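Local coordinates for protein Bd3459 (Bdellovibrio bacteriovorus, PDB 5CEC) that is a predatory endopeptidase of the S13 (penicillin-binding) family, probably cleaving D-Ala peptide bonds in peptidoglycan, and is bound by the ankyrin-repeat immunity protein Bd3460, at residues A69-V74 against T355-S360; R112-G117 against N253-N258; F141-L146 against F218-E223; V334-K339 against V349-T354. The protein carries 1 engineered substitution. All blocks are in the same frame, centred on the assembly; numbering follows the deposited sequence.

In the fold
Contacts 1 and 2 are buried near the middle of the chain, whereas contacts 3 and 4 are only partly buried and lie far apart, with about 42 Å between their centres. Contacts 1 and 4 share strand 354-361: contact 1 sets most of it against the start of helix 72-84, and contact 4 joins its beginning to the outermost strand 333-334. Contacts 1 and 2 meet through Lys73 NZ and Asn253 OD1, contacts 2 and 3 through Arg112 N and Asn144 O. The chemistry follows position. Contact 1 mixes apolar packing with polar groups that a water and a sulfate bridge, contact 2 is mainly apolar with bridging waters, and contacts 3 and 4 have direct hydrogen bonds from backbone N-H groups.

Contact 1: A69-V74 against T355-S360; sequences ASISKV and TAKTGS. With SO4 (sulfate ion), chain C.
Lys357 and Val74 make the tightest apolar meeting, with Val74 CG2 3.5 Å from Lys357 CB. The two side chains run past each other in opposite senses. With CG anti to the backbone N (chi1 179°) and bends at chi2 and chi4, the Lys357 chain passes beside Ser70, its CE 3.5 Å from Ser70 O. Ile71 CG2 rests on the strand backbone, 3.2 Å from Lys357 O, and Ala69 CB sits 3.3 Å from Ser360 N. Gly359 brings its backbone close as well, Gly359 CA lying 4.2 Å from Ser70 CA and 3.6 Å from Ser70 N.

The polar groups work mostly inside each segment. Lys73 NZ donates to Ser70 OG, and it is also hydrogen-bonded to Asn253 OD1 and Ser290 O. Lys357 NZ donates to Thr358 O at 2.8 Å, from 24° outside the carbonyl plane, and also lies 3.1 Å from sulfate O4.

A sulfate and a water join the segments. Thr358 OG1 and Ser360 OG donate to different sulfate oxygens, O4 and O2, while a third, O3, receives the water. That water accepts from Ser70 OG and from Ser360 N. Ser251 OG also binds the sulfate.

Ser70 and Lys73 fit the SxxK motif and Lys357 to Gly359 the KTG motif of penicillin-binding enzymes. The water, between Ser360 N and Ser70, is consistent with the position of the oxyanion hole, and the sulfate probably marks an anion site of the active-site cleft.

Contact 2: R112-G117 against N253-N258; sequences RDPLFG and NYIADN
Tyr254, Ile255 and Asn258 of helix 253-262 receive the loop at Pro114 and Leu115, which follows an Asx turn in which Asp113 OD1 accepts from Leu115 N at 157°. Asn253, ahead of the touching residues, fits the last position of the (S/Y)xN motif of this family, so the loop packs beside the first turns of a helix that begins at the probable active site.

Tyr254 comes first. Its CG, anti to the backbone N (chi1 176°), sends the ring outward so that CE2 meets Pro114 O edge-on, near the ring plane, at 3.2 Å. That carbonyl oxygen is buried and has no hydrogen-bond partner in the model. A water 2.8 Å from both Tyr254 OH and Asp113 O accepts from Phe116 N, tying the phenol to the loop.

Next, Ile255 CG1 lies 3.6 Å from the same Pro114 O, while Ile255 CD1 faces Leu115 CD1 at 3.9 Å. Ile243 of helix 240-250 packs against both Pro114 and Ile255.

One turn on, Asn258 CB lies 4.0 Å from Pro114 CB. Its ND2 returns to Tyr254 O and stands over one face of the Tyr254 ring; Asn258 OD1 is 2.8 Å from a water that accepts from Arg112 NH2.

Contact 3: F141-L146 against F218-E223; sequences FDENFL and FVKKAE
Phe141 and Phe218 face each other as a parallel beta bridge, CA atoms 5.2 Å apart, after which the two chains diverge, their end-to-end directions differing by 53°. Val219 N donates to Phe141 O at 165°, and Asp142 CA adds a CH...O contact to Val219 O.

The two aromatic side chains lie on the same face of the beta sheet. Phe141 CG stands between its backbone N and carbonyl carbon (chi1 65°), which swings the ring across to Phe218. There the CA of Phe218 sits over one face, 4.1 Å from the ring centroid, a CH-pi contact offset toward the rim. The rings themselves are oblique, and their nearest atoms are Phe141 CE2 and Phe218 CD1, 3.7 Å apart. Beyond, the Asp142-Glu143 peptide meets the Phe218 ring at its edge, near its plane, Phe218 CE1 lying 3.6 Å from Glu143 N.

Glu143 bends sharply at chi2, so that its carboxylate turns back over the other segment. OE1 accepts from Lys221 N at 2.8 Å with its syn lone pair, and OE2 takes a water that accepts from Ala222 N; both oxygens thus hold the start of the 3-10 turn 221-223. Lys221 lies beside Asp142, with Lys221 CB 3.7 Å from Asp142 OD2. The other oxygen, Asp142 OD1, forms an Asx turn to Asn144 N and also accepts from Gly110 N.

The contact joins the ends of strands 135-141 and 212-218, neighbours at one margin of the mixed sheet. Helix 167-182 packs on both phenylalanines, while strand 104-109 flanks Phe141 on the next position across that sheet.

Contact 4: V334-K339 against V349-T354; sequences VAAKDK and VMAGST
Thr354 O is approached by two groups of the opposite segment: Ala335 N donates to it at 2.8 Å, nearly straight at 166°, and Val334 CA adds a CH...O contact at 3.4 Å. The pair lies where the short edge strand 333-334 meets the beginning of strand 354-361, an antiparallel pairing at the margin of the six-stranded sheet.

A second backbone bond, Gly352 N to Ala335 O at 2.9 Å, meets that carbonyl from 33° outside its plane. Ala335 therefore uses both its N and its O across the contact. Positive phi at Gly352 suits glycine and helps turn the chain after the 3-10 segment 349-350. Inside that turn, Ser353 OG donates to Val349 O on a lone pair in the carbonyl plane.

Mostly small side chains complete the contact. Ala335 CB sits against Met350 O and near Thr354 CB, and Lys337 CG packs on Gly352 CA. On the first segment, Val334 N donates to Asp338 OD2, closing the loop on itself; a salt bridge from Lys245 to the same oxygen ties the loop to helix 240-250.

The backbone of Val349 is hydrogen-bonded to the Bd3460 chain, which places Val349 in the interface with the immunity protein. The methyl carbons Ala336 CB and Ala351 CB touch at 3.5 Å.

Contact 1: A69-V74 against T355-S360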
loop_
_atom_site.group_PDB
_atom_site.type_symbol
_atom_site.label_atom_id
_atom_site.label_comp_id
_atom_site.label_asym_id
_atom_site.label_seq_id
_atom_site.Cartn_x
_atom_site.Cartn_y
_atom_site.Cartn_z
ATOM N N ALA A 69 -12.352 -2.969 1.687
ATOM C CA ALA A 69 -11.228 -2.706 0.777
ATOM C C ALA A 69 -9.957 -3.348 1.346
ATOM O O ALA A 69 -10.035 -4.417 1.968
ATOM C CB ALA A 69 -11.063 -1.204 0.497
ATOM N N SER A 70 -8.797 -2.704 1.201
ATOM C CA SER A 70 -7.540 -3.362 1.529
ATOM C C SER A 70 -7.251 -3.500 3.024
ATOM O O SER A 70 -6.261 -4.143 3.371
ATOM C CB SER A 70 -6.345 -2.715 0.802
ATOM O OG SER A 70 -6.358 -3.041 -0.583
ATOM N N ILE A 71 -8.080 -2.981 3.934
ATOM C CA ILE A 71 -7.900 -3.425 5.328
ATOM C C ILE A 71 -8.193 -4.908 5.490
ATOM O O ILE A 71 -7.726 -5.535 6.451
ATOM C CB ILE A 71 -8.595 -2.553 6.379
ATOM C CG1 ILE A 71 -10.114 -2.800 6.425
ATOM C CG2 ILE A 71 -8.193 -1.111 6.221
ATOM C CD1 ILE A 71 -10.828 -1.999 7.507
ATOM N N SER A 72 -8.856 -5.509 4.508
ATOM C CA SER A 72 -8.912 -6.961 4.405
ATOM C C SER A 72 -7.542 -7.624 4.589
ATOM O O SER A 72 -7.427 -8.738 5.081
ATOM C CB SER A 72 -9.415 -7.390 3.022
ATOM O OG SER A 72 -10.746 -7.044 2.798
ATOM N N LYS A 73 -6.494 -6.949 4.100
ATOM C CA LYS A 73 -5.137 -7.533 4.173
ATOM C C LYS A 73 -4.655 -7.736 5.603
ATOM O O LYS A 73 -3.818 -8.591 5.825
ATOM C CB LYS A 73 -4.153 -6.712 3.335
ATOM C CG LYS A 73 -4.508 -6.636 1.860
ATOM C CD LYS A 73 -3.425 -5.959 1.049
ATOM C CE LYS A 73 -3.681 -6.036 -0.436
ATOM N NZ LYS A 73 -4.817 -5.203 -0.875
ATOM N N VAL A 74 -5.194 -6.969 6.548
ATOM C CA VAL A 74 -4.834 -7.197 7.945
ATOM C C VAL A 74 -5.435 -8.530 8.444
ATOM O O VAL A 74 -4.830 -9.233 9.247
ATOM C CB VAL A 74 -5.250 -6.036 8.847
ATOM C CG1 VAL A 74 -4.803 -6.306 10.273
ATOM C CG2 VAL A 74 -4.643 -4.718 8.379
ATOM N N THR A 355 0.265 2.952 13.531
ATOM C CA THR A 355 0.577 1.790 12.696
ATOM C C THR A 355 -0.727 1.449 12.024
ATOM O O THR A 355 -1.696 1.152 12.731
ATOM C CB THR A 355 1.105 0.614 13.528
ATOM O OG1 THR A 355 2.201 1.066 14.349
ATOM C CG2 THR A 355 1.564 -0.512 12.690
ATOM N N ALA A 356 -0.805 1.465 10.707
ATOM C CA ALA A 356 -2.132 1.410 10.066
ATOM C C ALA A 356 -2.080 0.869 8.645
ATOM O O ALA A 356 -1.048 0.966 7.958
ATOM C CB ALA A 356 -2.798 2.768 10.066
ATOM N N LYS A 357 -3.224 0.336 8.221
ATOM C CA LYS A 357 -3.459 -0.154 6.887
ATOM C C LYS A 357 -4.630 0.631 6.306
ATOM O O LYS A 357 -5.654 0.790 6.924
ATOM C CB LYS A 357 -3.819 -1.652 6.916
ATOM C CG LYS A 357 -4.100 -2.265 5.529
ATOM C CD LYS A 357 -2.818 -2.483 4.728
ATOM C CE LYS A 357 -3.105 -2.671 3.244
ATOM N NZ LYS A 357 -3.441 -1.377 2.567
ATOM N N THR A 358 -4.456 1.100 5.076
ATOM C CA THR A 358 -5.446 1.812 4.290
ATOM C C THR A 358 -6.304 0.886 3.428
ATOM O O THR A 358 -5.925 -0.249 3.120
ATOM C CB THR A 358 -4.708 2.783 3.370
ATOM O OG1 THR A 358 -3.712 2.068 2.655
ATOM C CG2 THR A 358 -4.048 3.924 4.138
ATOM N N GLY A 359 -7.417 1.428 2.951
ATOM C CA GLY A 359 -8.205 0.771 1.916
ATOM C C GLY A 359 -9.032 1.745 1.128
ATOM O O GLY A 359 -9.433 2.778 1.647
ATOM N N SER A 360 -9.183 1.449 -0.158
ATOM C CA SER A 360 -9.938 2.262 -1.097
ATOM C C SER A 360 -10.624 1.368 -2.128
ATOM O O SER A 360 -9.940 0.635 -2.840
ATOM C CB SER A 360 -8.981 3.204 -1.843
ATOM O OG SER A 360 -8.046 3.824 -0.992
HETATM S S SO4 C . -4.905 1.099 -0.720
HETATM O O1 SO4 C . -3.972 1.766 -1.677
HETATM O O2 SO4 C . -6.107 1.902 -0.446
HETATM O O3 SO4 C . -5.212 -0.307 -1.274
HETATM O O4 SO4 C . -4.195 0.821 0.538
HETATM O O HOH W 1 -7.871 -0.826 -1.200
#

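Contact 2: R112-G117 against N253-N258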
loop_
_atom_site.group_PDB
_atom_site.type_symbol
_atom_site.label_atom_id
_atom_site.label_comp_id
_atom_site.label_asym_id
_atom_site.label_seq_id
_atom_site.Cartn_x
_atom_site.Cartn_y
_atom_site.Cartn_z
ATOM N N ARG A 112 5.248 -22.267 -2.980
ATOM C CA ARG A 112 4.165 -21.277 -3.032
ATOM C C ARG A 112 4.546 -19.944 -2.396
ATOM O O ARG A 112 3.708 -19.155 -1.983
ATOM C CB ARG A 112 2.860 -21.818 -2.443
ATOM C CG ARG A 112 2.448 -23.151 -3.041
ATOM C CD ARG A 112 0.976 -23.476 -2.767
ATOM N NE ARG A 112 0.087 -22.630 -3.561
ATOM C CZ ARG A 112 -0.242 -22.835 -4.831
ATOM N NH1 ARG A 112 0.216 -23.906 -5.499
ATOM N NH2 ARG A 112 -1.042 -21.956 -5.431
ATOM N N ASP A 113 5.849 -19.640 -2.423
ATOM C CA ASP A 113 6.346 -18.310 -2.008
ATOM C C ASP A 113 5.492 -17.284 -2.775
ATOM O O ASP A 113 5.476 -17.298 -4.010
ATOM C CB ASP A 113 7.844 -18.219 -2.363
ATOM C CG ASP A 113 8.491 -16.910 -2.005
ATOM O OD1 ASP A 113 7.816 -15.884 -1.792
ATOM O OD2 ASP A 113 9.738 -16.940 -1.943
ATOM N N PRO A 114 4.841 -16.362 -2.050
ATOM C CA PRO A 114 3.923 -15.383 -2.665
ATOM C C PRO A 114 4.572 -14.079 -3.048
ATOM O O PRO A 114 3.880 -13.122 -3.371
ATOM C CB PRO A 114 2.885 -15.155 -1.557
ATOM C CG PRO A 114 3.704 -15.246 -0.327
ATOM C CD PRO A 114 4.728 -16.334 -0.584
ATOM N N LEU A 115 5.904 -14.044 -3.021
ATOM C CA LEU A 115 6.666 -12.866 -3.428
ATOM C C LEU A 115 7.835 -13.266 -4.300
ATOM O O LEU A 115 8.935 -12.753 -4.151
ATOM C CB LEU A 115 7.087 -12.068 -2.185
ATOM C CG LEU A 115 7.757 -10.716 -2.368
ATOM C CD1 LEU A 115 7.051 -9.902 -3.432
ATOM C CD2 LEU A 115 7.870 -9.959 -1.050
ATOM N N PHE A 116 7.561 -14.142 -5.255
ATOM C CA PHE A 116 8.594 -14.689 -6.134
ATOM C C PHE A 116 8.327 -14.117 -7.515
ATOM O O PHE A 116 7.469 -14.607 -8.254
ATOM C CB PHE A 116 8.616 -16.219 -6.116
ATOM C CG PHE A 116 9.936 -16.816 -6.467
ATOM C CD1 PHE A 116 10.613 -16.437 -7.605
ATOM C CD2 PHE A 116 10.534 -17.752 -5.650
ATOM C CE1 PHE A 116 11.835 -16.985 -7.939
ATOM C CE2 PHE A 116 11.774 -18.316 -5.984
ATOM C CZ PHE A 116 12.413 -17.917 -7.116
ATOM N N GLY A 117 9.072 -13.066 -7.827
ATOM C CA GLY A 117 8.958 -12.368 -9.090
ATOM C C GLY A 117 10.330 -11.940 -9.559
ATOM O O GLY A 117 11.329 -12.643 -9.345
ATOM N N ASN A 253 -1.937 -6.572 -3.738
ATOM C CA ASN A 253 -2.996 -7.561 -3.971
ATOM C C ASN A 253 -2.442 -8.948 -4.286
ATOM O O ASN A 253 -3.038 -9.951 -3.871
ATOM C CB ASN A 253 -3.897 -7.114 -5.099
ATOM C CG ASN A 253 -4.739 -5.930 -4.735
ATOM O OD1 ASN A 253 -4.783 -5.460 -3.602
ATOM N ND2 ASN A 253 -5.427 -5.422 -5.740
ATOM N N TYR A 254 -1.358 -9.002 -5.056
ATOM C CA TYR A 254 -0.790 -10.286 -5.454
ATOM C C TYR A 254 -0.371 -11.102 -4.253
ATOM O O TYR A 254 -0.696 -12.324 -4.150
ATOM C CB TYR A 254 0.415 -10.111 -6.426
ATOM C CG TYR A 254 1.087 -11.404 -6.786
ATOM C CD1 TYR A 254 0.664 -12.178 -7.865
ATOM C CD2 TYR A 254 2.137 -11.904 -6.016
ATOM C CE1 TYR A 254 1.264 -13.377 -8.178
ATOM C CE2 TYR A 254 2.745 -13.104 -6.345
ATOM C CZ TYR A 254 2.317 -13.849 -7.415
ATOM O OH TYR A 254 2.881 -15.052 -7.710
ATOM N N ILE A 255 0.349 -10.450 -3.337
ATOM C CA ILE A 255 0.798 -11.169 -2.148
ATOM C C ILE A 255 -0.416 -11.631 -1.328
ATOM O O ILE A 255 -0.481 -12.778 -0.864
ATOM C CB ILE A 255 1.760 -10.353 -1.265
ATOM C CG1 ILE A 255 3.005 -9.908 -2.053
ATOM C CG2 ILE A 255 2.191 -11.121 -0.027
ATOM C CD1 ILE A 255 3.884 -8.916 -1.315
ATOM N N ALA A 256 -1.359 -10.713 -1.123
ATOM C CA ALA A 256 -2.495 -11.016 -0.237
ATOM C C ALA A 256 -3.337 -12.156 -0.820
ATOM O O ALA A 256 -3.762 -13.061 -0.080
ATOM C CB ALA A 256 -3.351 -9.778 -0.044
ATOM N N ASP A 257 -3.641 -12.080 -2.108
ATOM C CA ASP A 257 -4.502 -13.084 -2.729
ATOM C C ASP A 257 -3.819 -14.448 -2.737
ATOM O O ASP A 257 -4.449 -15.462 -2.478
ATOM C CB ASP A 257 -4.948 -12.648 -4.137
ATOM C CG ASP A 257 -5.938 -11.521 -4.097
ATOM O OD1 ASP A 257 -6.806 -11.533 -3.192
ATOM O OD2 ASP A 257 -5.896 -10.662 -4.990
ATOM N N ASN A 258 -2.503 -14.473 -2.972
ATOM C CA ASN A 258 -1.809 -15.729 -2.967
ATOM C C ASN A 258 -1.672 -16.341 -1.581
ATOM O O ASN A 258 -1.745 -17.544 -1.461
ATOM C CB ASN A 258 -0.470 -15.638 -3.712
ATOM C CG ASN A 258 -0.671 -15.775 -5.205
ATOM O OD1 ASN A 258 -0.852 -16.888 -5.695
ATOM N ND2 ASN A 258 -0.756 -14.647 -5.911
HETATM O O HOH W 2 -1.635 -19.263 -4.365
HETATM O O HOH W 3 5.115 -15.588 -6.166
#

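Contact 3: F141-L146 against F218-E223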
loop_
_atom_site.group_PDB
_atom_site.type_symbol
_atom_site.label_atom_id
_atom_site.label_comp_id
_atom_site.label_asym_id
_atom_site.label_seq_id
_atom_site.Cartn_x
_atom_site.Cartn_y
_atom_site.Cartn_z
ATOM N N PHE A 141 9.884 -27.317 -13.361
ATOM C CA PHE A 141 9.255 -26.708 -12.196
ATOM C C PHE A 141 7.905 -27.359 -11.949
ATOM O O PHE A 141 7.267 -27.846 -12.891
ATOM C CB PHE A 141 9.093 -25.196 -12.376
ATOM C CG PHE A 141 8.148 -24.826 -13.497
ATOM C CD1 PHE A 141 8.587 -24.758 -14.810
ATOM C CD2 PHE A 141 6.804 -24.620 -13.245
ATOM C CE1 PHE A 141 7.712 -24.485 -15.833
ATOM C CE2 PHE A 141 5.940 -24.364 -14.271
ATOM C CZ PHE A 141 6.388 -24.293 -15.554
ATOM N N ASP A 142 7.481 -27.368 -10.685
ATOM C CA ASP A 142 6.197 -27.979 -10.316
ATOM C C ASP A 142 5.120 -26.913 -10.071
ATOM O O ASP A 142 5.302 -25.711 -10.291
ATOM C CB ASP A 142 6.356 -28.965 -9.136
ATOM C CG ASP A 142 6.623 -28.307 -7.808
ATOM O OD1 ASP A 142 6.457 -27.073 -7.650
ATOM O OD2 ASP A 142 7.007 -29.071 -6.883
ATOM N N GLU A 143 3.956 -27.400 -9.668
ATOM C CA GLU A 143 2.766 -26.584 -9.543
ATOM C C GLU A 143 2.755 -25.685 -8.319
ATOM O O GLU A 143 1.878 -24.851 -8.174
ATOM C CB GLU A 143 1.491 -27.443 -9.592
ATOM C CG GLU A 143 1.278 -28.361 -8.398
ATOM C CD GLU A 143 1.898 -29.739 -8.518
ATOM O OE1 GLU A 143 2.991 -29.923 -9.118
ATOM O OE2 GLU A 143 1.301 -30.657 -7.939
ATOM N N ASN A 144 3.786 -25.788 -7.480
ATOM C CA ASN A 144 3.906 -24.893 -6.359
ATOM C C ASN A 144 4.909 -23.789 -6.591
ATOM O O ASN A 144 5.114 -22.978 -5.706
ATOM C CB ASN A 144 4.238 -25.683 -5.099
ATOM C CG ASN A 144 3.113 -26.594 -4.703
ATOM O OD1 ASN A 144 1.958 -26.175 -4.688
ATOM N ND2 ASN A 144 3.448 -27.824 -4.350
ATOM N N PHE A 145 5.524 -23.771 -7.783
ATOM C CA PHE A 145 6.447 -22.696 -8.129
ATOM C C PHE A 145 5.643 -21.565 -8.745
ATOM O O PHE A 145 5.295 -21.598 -9.926
ATOM C CB PHE A 145 7.544 -23.164 -9.078
ATOM C CG PHE A 145 8.496 -22.059 -9.478
ATOM C CD1 PHE A 145 9.121 -21.282 -8.508
ATOM C CD2 PHE A 145 8.694 -21.744 -10.830
ATOM C CE1 PHE A 145 9.981 -20.249 -8.883
ATOM C CE2 PHE A 145 9.551 -20.723 -11.201
ATOM C CZ PHE A 145 10.184 -19.963 -10.237
ATOM N N LEU A 146 5.293 -20.608 -7.905
ATOM C CA LEU A 146 4.553 -19.434 -8.327
ATOM C C LEU A 146 5.546 -18.371 -8.712
ATOM O O LEU A 146 6.451 -18.047 -7.946
ATOM C CB LEU A 146 3.619 -18.939 -7.250
ATOM C CG LEU A 146 2.713 -20.004 -6.628
ATOM C CD1 LEU A 146 1.932 -19.415 -5.455
ATOM C CD2 LEU A 146 1.785 -20.633 -7.670
ATOM N N PHE A 218 7.199 -27.948 -17.505
ATOM C CA PHE A 218 6.454 -28.227 -16.282
ATOM C C PHE A 218 6.551 -29.724 -15.964
ATOM O O PHE A 218 6.351 -30.579 -16.857
ATOM C CB PHE A 218 4.999 -27.805 -16.512
ATOM C CG PHE A 218 4.063 -28.179 -15.412
ATOM C CD1 PHE A 218 4.208 -27.649 -14.158
ATOM C CD2 PHE A 218 2.987 -29.028 -15.641
ATOM C CE1 PHE A 218 3.338 -27.976 -13.131
ATOM C CE2 PHE A 218 2.114 -29.356 -14.621
ATOM C CZ PHE A 218 2.293 -28.833 -13.359
ATOM N N VAL A 219 6.893 -30.027 -14.710
ATOM C CA VAL A 219 6.858 -31.397 -14.172
ATOM C C VAL A 219 6.129 -31.366 -12.836
ATOM O O VAL A 219 6.621 -30.764 -11.882
ATOM C CB VAL A 219 8.273 -32.002 -13.984
ATOM C CG1 VAL A 219 8.180 -33.393 -13.365
ATOM C CG2 VAL A 219 9.011 -32.064 -15.318
ATOM N N LYS A 220 4.963 -32.008 -12.780
ATOM C CA LYS A 220 4.124 -32.055 -11.576
ATOM C C LYS A 220 4.847 -32.703 -10.408
ATOM O O LYS A 220 5.613 -33.661 -10.591
ATOM C CB LYS A 220 2.845 -32.858 -11.833
ATOM C CG LYS A 220 1.877 -32.231 -12.805
ATOM C CD LYS A 220 0.730 -33.201 -13.080
ATOM C CE LYS A 220 -0.257 -32.658 -14.110
ATOM N NZ LYS A 220 -0.766 -33.756 -14.980
ATOM N N LYS A 221 4.578 -32.205 -9.206
ATOM C CA LYS A 221 5.262 -32.691 -8.000
ATOM C C LYS A 221 5.198 -34.220 -7.864
ATOM O O LYS A 221 6.220 -34.860 -7.621
ATOM C CB LYS A 221 4.703 -32.016 -6.741
ATOM C CG LYS A 221 5.396 -32.443 -5.457
ATOM C CD LYS A 221 4.768 -31.794 -4.244
ATOM C CE LYS A 221 5.274 -32.491 -2.985
ATOM N NZ LYS A 221 4.894 -31.781 -1.742
ATOM N N ALA A 222 4.001 -34.782 -8.038
ATOM C CA ALA A 222 3.767 -36.233 -7.875
ATOM C C ALA A 222 4.507 -37.060 -8.906
ATOM O O ALA A 222 4.743 -38.250 -8.676
ATOM C CB ALA A 222 2.273 -36.561 -7.922
ATOM N N GLU A 223 4.827 -36.448 -10.046
ATOM C CA GLU A 223 5.552 -37.106 -11.130
ATOM C C GLU A 223 7.055 -36.856 -11.157
ATOM O O GLU A 223 7.753 -37.422 -12.005
ATOM C CB GLU A 223 4.978 -36.670 -12.470
ATOM C CG GLU A 223 3.540 -37.122 -12.657
ATOM C CD GLU A 223 2.952 -36.706 -13.987
ATOM O OE1 GLU A 223 3.676 -36.129 -14.832
ATOM O OE2 GLU A 223 1.750 -36.967 -14.178
HETATM O O HOH W 4 1.501 -33.380 -8.052
#

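Contact 4: V334-K339 against V349-T354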
loop_
_atom_site.group_PDB
_atom_site.type_symbol
_atom_site.label_atom_id
_atom_site.label_comp_id
_atom_site.label_asym_id
_atom_site.label_seq_id
_atom_site.Cartn_x
_atom_site.Cartn_y
_atom_site.Cartn_z
ATOM N N VAL A 334 3.956 2.146 9.338
ATOM C CA VAL A 334 4.009 3.180 10.365
ATOM C C VAL A 334 3.928 4.553 9.695
ATOM O O VAL A 334 4.739 4.906 8.805
ATOM C CB VAL A 334 5.278 3.069 11.224
ATOM C CG1 VAL A 334 5.293 4.151 12.284
ATOM C CG2 VAL A 334 5.340 1.694 11.870
ATOM N N ALA A 335 2.912 5.306 10.106
ATOM C CA ALA A 335 2.655 6.623 9.532
ATOM C C ALA A 335 3.904 7.506 9.582
ATOM O O ALA A 335 4.549 7.637 10.651
ATOM C CB ALA A 335 1.555 7.317 10.287
ATOM N N ALA A 336 4.244 8.086 8.434
ATOM C CA ALA A 336 5.374 8.999 8.237
ATOM C C ALA A 336 6.754 8.390 8.336
ATOM O O ALA A 336 7.705 9.020 7.944
ATOM C CB ALA A 336 5.257 10.241 9.116
ATOM N N LYS A 337 6.877 7.207 8.900
ATOM C CA LYS A 337 8.176 6.546 9.038
ATOM C C LYS A 337 8.445 5.593 7.881
ATOM O O LYS A 337 9.563 5.495 7.414
ATOM C CB LYS A 337 8.215 5.773 10.360
ATOM C CG LYS A 337 8.018 6.666 11.572
ATOM C CD LYS A 337 9.305 7.378 11.950
ATOM C CE LYS A 337 10.233 6.439 12.741
ATOM N NZ LYS A 337 11.292 7.177 13.489
ATOM N N ASP A 338 7.423 4.832 7.463
ATOM C CA ASP A 338 7.537 3.958 6.295
ATOM C C ASP A 338 7.209 4.796 5.067
ATOM O O ASP A 338 6.060 4.927 4.641
ATOM C CB ASP A 338 6.663 2.710 6.441
ATOM C CG ASP A 338 7.194 1.779 7.503
ATOM O OD1 ASP A 338 8.451 1.563 7.495
ATOM O OD2 ASP A 338 6.411 1.274 8.313
ATOM N N LYS A 339 8.240 5.433 4.534
ATOM C CA LYS A 339 8.063 6.366 3.443
ATOM C C LYS A 339 7.538 5.656 2.184
ATOM O O LYS A 339 6.794 6.274 1.383
ATOM C CB LYS A 339 9.377 7.105 3.177
ATOM C CG LYS A 339 9.888 7.901 4.362
ATOM C CD LYS A 339 8.843 8.860 4.873
ATOM C CE LYS A 339 9.417 10.004 5.688
ATOM N NZ LYS A 339 8.308 10.932 6.074
ATOM N N VAL A 349 -0.500 14.481 14.301
ATOM C CA VAL A 349 -0.275 13.632 15.469
ATOM C C VAL A 349 -0.103 12.150 15.135
ATOM O O VAL A 349 0.413 11.401 15.962
ATOM C CB VAL A 349 -1.362 13.807 16.522
ATOM C CG1 VAL A 349 -1.305 15.216 17.090
ATOM C CG2 VAL A 349 -2.757 13.463 16.016
ATOM N N MET A 350 -0.526 11.708 13.954
ATOM C CA MET A 350 -0.300 10.320 13.568
ATOM C C MET A 350 1.144 9.975 13.268
ATOM O O MET A 350 1.523 8.814 13.343
ATOM C CB MET A 350 -1.132 9.955 12.339
ATOM C CG MET A 350 -2.626 9.855 12.627
ATOM S SD MET A 350 -3.652 9.524 11.195
ATOM C CE MET A 350 -3.422 10.994 10.202
ATOM N N ALA A 351 1.921 10.957 12.808
ATOM C CA ALA A 351 3.284 10.682 12.371
ATOM C C ALA A 351 4.063 10.055 13.514
ATOM O O ALA A 351 4.164 10.617 14.574
ATOM C CB ALA A 351 3.931 11.962 11.872
ATOM N N GLY A 352 4.633 8.884 13.247
ATOM C CA GLY A 352 5.463 8.176 14.204
ATOM C C GLY A 352 4.743 7.470 15.329
ATOM O O GLY A 352 5.390 6.792 16.126
ATOM N N SER A 353 3.430 7.699 15.468
ATOM C CA SER A 353 2.641 7.115 16.560
ATOM C C SER A 353 1.690 6.027 16.097
ATOM O O SER A 353 1.173 5.277 16.913
ATOM C CB SER A 353 1.787 8.202 17.210
ATOM O OG SER A 353 0.781 8.665 16.326
ATOM N N THR A 354 1.400 5.984 14.802
ATOM C CA THR A 354 0.262 5.246 14.265
ATOM C C THR A 354 0.759 4.169 13.315
ATOM O O THR A 354 1.554 4.443 12.424
ATOM C CB THR A 354 -0.678 6.220 13.573
ATOM O OG1 THR A 354 -1.127 7.156 14.549
ATOM C CG2 THR A 354 -1.884 5.524 12.974
#